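Local coordinates for protein listeriolysin O (PDB 4CDB) that perforates cholesterol-containing host membranes, changing conformation after binding to insert into the bilayer and assemble an oligomeric pore, at residues A280-K288 against G323-I331. Residues are numbered along the deposited sequence; the frame is centred on the assembly and turned at random.
Sequences AFDAAVSGK and GNLGDLRDI. With NA (sodium ion), chain Q.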
loop_
_atom_site.group_PDB
_atom_site.type_symbol
_atom_site.label_atom_id
_atom_site.label_comp_id
_atom_site.label_asym_id
_atom_site.label_seq_id
_atom_site.Cartn_x
_atom_site.Cartn_y
_atom_site.Cartn_z
ATOM N N ALA A 280 2.039 0.150 13.483
ATOM C CA ALA A 280 0.878 -0.487 14.091
ATOM C C ALA A 280 0.213 -1.438 13.102
ATOM O O ALA A 280 -0.132 -2.569 13.452
ATOM C CB ALA A 280 -0.109 0.561 14.565
ATOM N N PHE A 281 0.034 -0.967 11.871
ATOM C CA PHE A 281 -0.539 -1.780 10.804
ATOM C C PHE A 281 0.326 -3.006 10.530
ATOM O O PHE A 281 -0.189 -4.108 10.341
ATOM C CB PHE A 281 -0.693 -0.958 9.520
ATOM C CG PHE A 281 -1.896 -0.050 9.511
ATOM C CD1 PHE A 281 -2.830 -0.092 10.534
ATOM C CD2 PHE A 281 -2.095 0.840 8.467
ATOM C CE1 PHE A 281 -3.937 0.741 10.519
ATOM C CE2 PHE A 281 -3.199 1.675 8.445
ATOM C CZ PHE A 281 -4.122 1.625 9.472
ATOM N N ASP A 282 1.641 -2.808 10.511
ATOM C CA ASP A 282 2.584 -3.892 10.251
ATOM C C ASP A 282 2.472 -5.014 11.285
ATOM O O ASP A 282 2.593 -6.193 10.950
ATOM C CB ASP A 282 4.023 -3.364 10.213
ATOM C CG ASP A 282 4.262 -2.398 9.066
ATOM O OD1 ASP A 282 3.573 -2.515 8.031
ATOM O OD2 ASP A 282 5.142 -1.521 9.202
ATOM N N ALA A 283 2.235 -4.637 12.537
ATOM C CA ALA A 283 2.151 -5.598 13.632
ATOM C C ALA A 283 0.853 -6.399 13.589
ATOM O O ALA A 283 0.847 -7.602 13.850
ATOM C CB ALA A 283 2.294 -4.887 14.973
ATOM N N ALA A 284 -0.243 -5.729 13.250
ATOM C CA ALA A 284 -1.550 -6.377 13.194
ATOM C C ALA A 284 -1.645 -7.378 12.045
ATOM O O ALA A 284 -2.540 -8.224 12.016
ATOM C CB ALA A 284 -2.649 -5.337 13.080
ATOM N N VAL A 285 -0.715 -7.277 11.104
ATOM C CA VAL A 285 -0.692 -8.152 9.940
ATOM C C VAL A 285 0.237 -9.352 10.144
ATOM O O VAL A 285 -0.095 -10.478 9.769
ATOM C CB VAL A 285 -0.267 -7.370 8.675
ATOM C CG1 VAL A 285 0.156 -8.314 7.563
ATOM C CG2 VAL A 285 -1.396 -6.459 8.214
ATOM N N SER A 286 1.388 -9.109 10.762
ATOM C CA SER A 286 2.439 -10.120 10.854
ATOM C C SER A 286 2.284 -11.120 12.005
ATOM O O SER A 286 2.983 -12.132 12.044
ATOM C CB SER A 286 3.811 -9.445 10.938
ATOM O OG SER A 286 3.877 -8.563 12.044
ATOM N N GLY A 287 1.378 -10.840 12.937
ATOM C CA GLY A 287 1.219 -11.687 14.107
ATOM C C GLY A 287 2.202 -11.300 15.193
ATOM O O GLY A 287 2.279 -11.931 16.247
ATOM N N LYS A 288 2.958 -10.244 14.917
ATOM C CA LYS A 288 3.889 -9.666 15.873
ATOM C C LYS A 288 3.102 -8.720 16.778
ATOM O O LYS A 288 3.666 -8.050 17.643
ATOM C CB LYS A 288 4.994 -8.920 15.114
ATOM C CG LYS A 288 6.152 -8.394 15.952
ATOM C CD LYS A 288 6.098 -6.873 16.056
ATOM C CE LYS A 288 7.482 -6.256 15.942
ATOM N NZ LYS A 288 8.094 -6.514 14.608
ATOM N N GLY A 323 -14.395 -5.397 9.172
ATOM C CA GLY A 323 -14.155 -5.704 10.570
ATOM C C GLY A 323 -13.104 -4.831 11.229
ATOM O O GLY A 323 -12.662 -3.833 10.657
ATOM N N ASN A 324 -12.709 -5.212 12.441
ATOM C CA ASN A 324 -11.708 -4.470 13.202
ATOM C C ASN A 324 -10.318 -5.082 13.042
ATOM O O ASN A 324 -10.186 -6.295 12.884
ATOM C CB ASN A 324 -12.099 -4.422 14.679
ATOM C CG ASN A 324 -13.558 -4.059 14.883
ATOM O OD1 ASN A 324 -14.125 -3.269 14.128
ATOM N ND2 ASN A 324 -14.176 -4.643 15.903
ATOM N N LEU A 325 -9.288 -4.239 13.098
ATOM C CA LEU A 325 -7.914 -4.662 12.821
ATOM C C LEU A 325 -7.437 -5.826 13.689
ATOM O O LEU A 325 -6.618 -6.637 13.253
ATOM C CB LEU A 325 -6.948 -3.485 12.970
ATOM C CG LEU A 325 -6.050 -3.163 11.772
ATOM C CD1 LEU A 325 -4.846 -2.356 12.224
ATOM C CD2 LEU A 325 -5.608 -4.425 11.048
ATOM N N GLY A 326 -7.947 -5.908 14.914
ATOM C CA GLY A 326 -7.569 -6.982 15.814
ATOM C C GLY A 326 -8.074 -8.336 15.352
ATOM O O GLY A 326 -7.564 -9.376 15.773
ATOM N N ASP A 327 -9.074 -8.322 14.476
ATOM C CA ASP A 327 -9.712 -9.553 14.020
ATOM C C ASP A 327 -9.104 -10.092 12.725
ATOM O O ASP A 327 -9.654 -11.005 12.109
ATOM C CB ASP A 327 -11.216 -9.338 13.847
ATOM C CG ASP A 327 -11.847 -8.660 15.048
ATOM O OD1 ASP A 327 -11.316 -8.818 16.169
ATOM O OD2 ASP A 327 -12.870 -7.966 14.872
ATOM N N LEU A 328 -7.973 -9.528 12.312
ATOM C CA LEU A 328 -7.242 -10.070 11.172
ATOM C C LEU A 328 -6.482 -11.318 11.597
ATOM O O LEU A 328 -6.793 -11.917 12.628
ATOM C CB LEU A 328 -6.286 -9.038 10.572
ATOM C CG LEU A 328 -6.843 -8.191 9.428
ATOM C CD1 LEU A 328 -5.722 -7.458 8.710
ATOM C CD2 LEU A 328 -7.598 -9.075 8.455
ATOM N N ARG A 329 -5.496 -11.715 10.793
ATOM C CA ARG A 329 -4.710 -12.927 11.041
ATOM C C ARG A 329 -5.551 -14.206 11.004
ATOM O O ARG A 329 -5.043 -15.300 11.247
ATOM C CB ARG A 329 -3.935 -12.823 12.359
ATOM C CG ARG A 329 -2.754 -11.871 12.311
ATOM C CD ARG A 329 -1.458 -12.632 12.115
ATOM N NE ARG A 329 -1.392 -13.301 10.820
ATOM C CZ ARG A 329 -0.560 -14.298 10.541
ATOM N NH1 ARG A 329 0.273 -14.750 11.470
ATOM N NH2 ARG A 329 -0.565 -14.850 9.335
ATOM N N ASP A 330 -6.837 -14.057 10.703
ATOM C CA ASP A 330 -7.727 -15.189 10.499
ATOM C C ASP A 330 -7.935 -15.347 9.001
ATOM O O ASP A 330 -7.882 -16.454 8.464
ATOM C CB ASP A 330 -9.070 -14.952 11.193
ATOM C CG ASP A 330 -8.921 -14.658 12.675
ATOM O OD1 ASP A 330 -7.884 -15.035 13.261
ATOM O OD2 ASP A 330 -9.846 -14.052 13.258
ATOM N N ILE A 331 -8.172 -14.220 8.336
ATOM C CA ILE A 331 -8.293 -14.179 6.885
ATOM C C ILE A 331 -6.951 -14.524 6.248
ATOM O O ILE A 331 -6.874 -15.347 5.335
ATOM C CB ILE A 331 -8.746 -12.782 6.393
ATOM C CG1 ILE A 331 -10.235 -12.557 6.676
ATOM C CG2 ILE A 331 -8.469 -12.616 4.907
ATOM C CD1 ILE A 331 -10.548 -12.086 8.085
HETATM NA NA NA Q . 1.058 -2.880 6.844
HETATM O O HOH W 1 -4.928 -8.501 13.479
#
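With CG of F281 anti to its own carbonyl carbon (chi1 -79°), the phenyl ring meets L325, whose side chain crosses it at about a right angle; F281 CD1 and L325 CD1 are 3.5 Å apart. Both methyls of L325 also pack on A284, one turn along the helix, L325 CD2 lying 3.7 Å from A284 CB. I300 of helix 294-301 and L268 of strand 262-270 also touch L325. Bends at chi2 and chi3 lay the R329 chain along the last turn of helix 277-286, with R329 CD 3.5 Å from G287 N. Although R329 NE comes within 3.3 Å of V285 O, the angle is too poor for a hydrogen bond. The polar link is indirect: one water donates to A284 O (2.8 Å) and to L325 O, bridging two backbone carbonyls. Facing strand 207-222 instead, D282 OD1 coordinates the sodium ion together with E209. The helix includes part of a segment (274-283) expected to become a transmembrane beta strand in the pore. Without direct hydrogen bonds, the contact rests on apolar packing, the R329 chain against the helix end and a water bridge, consistent with a helix that probably has to leave this site and refold when the pore forms.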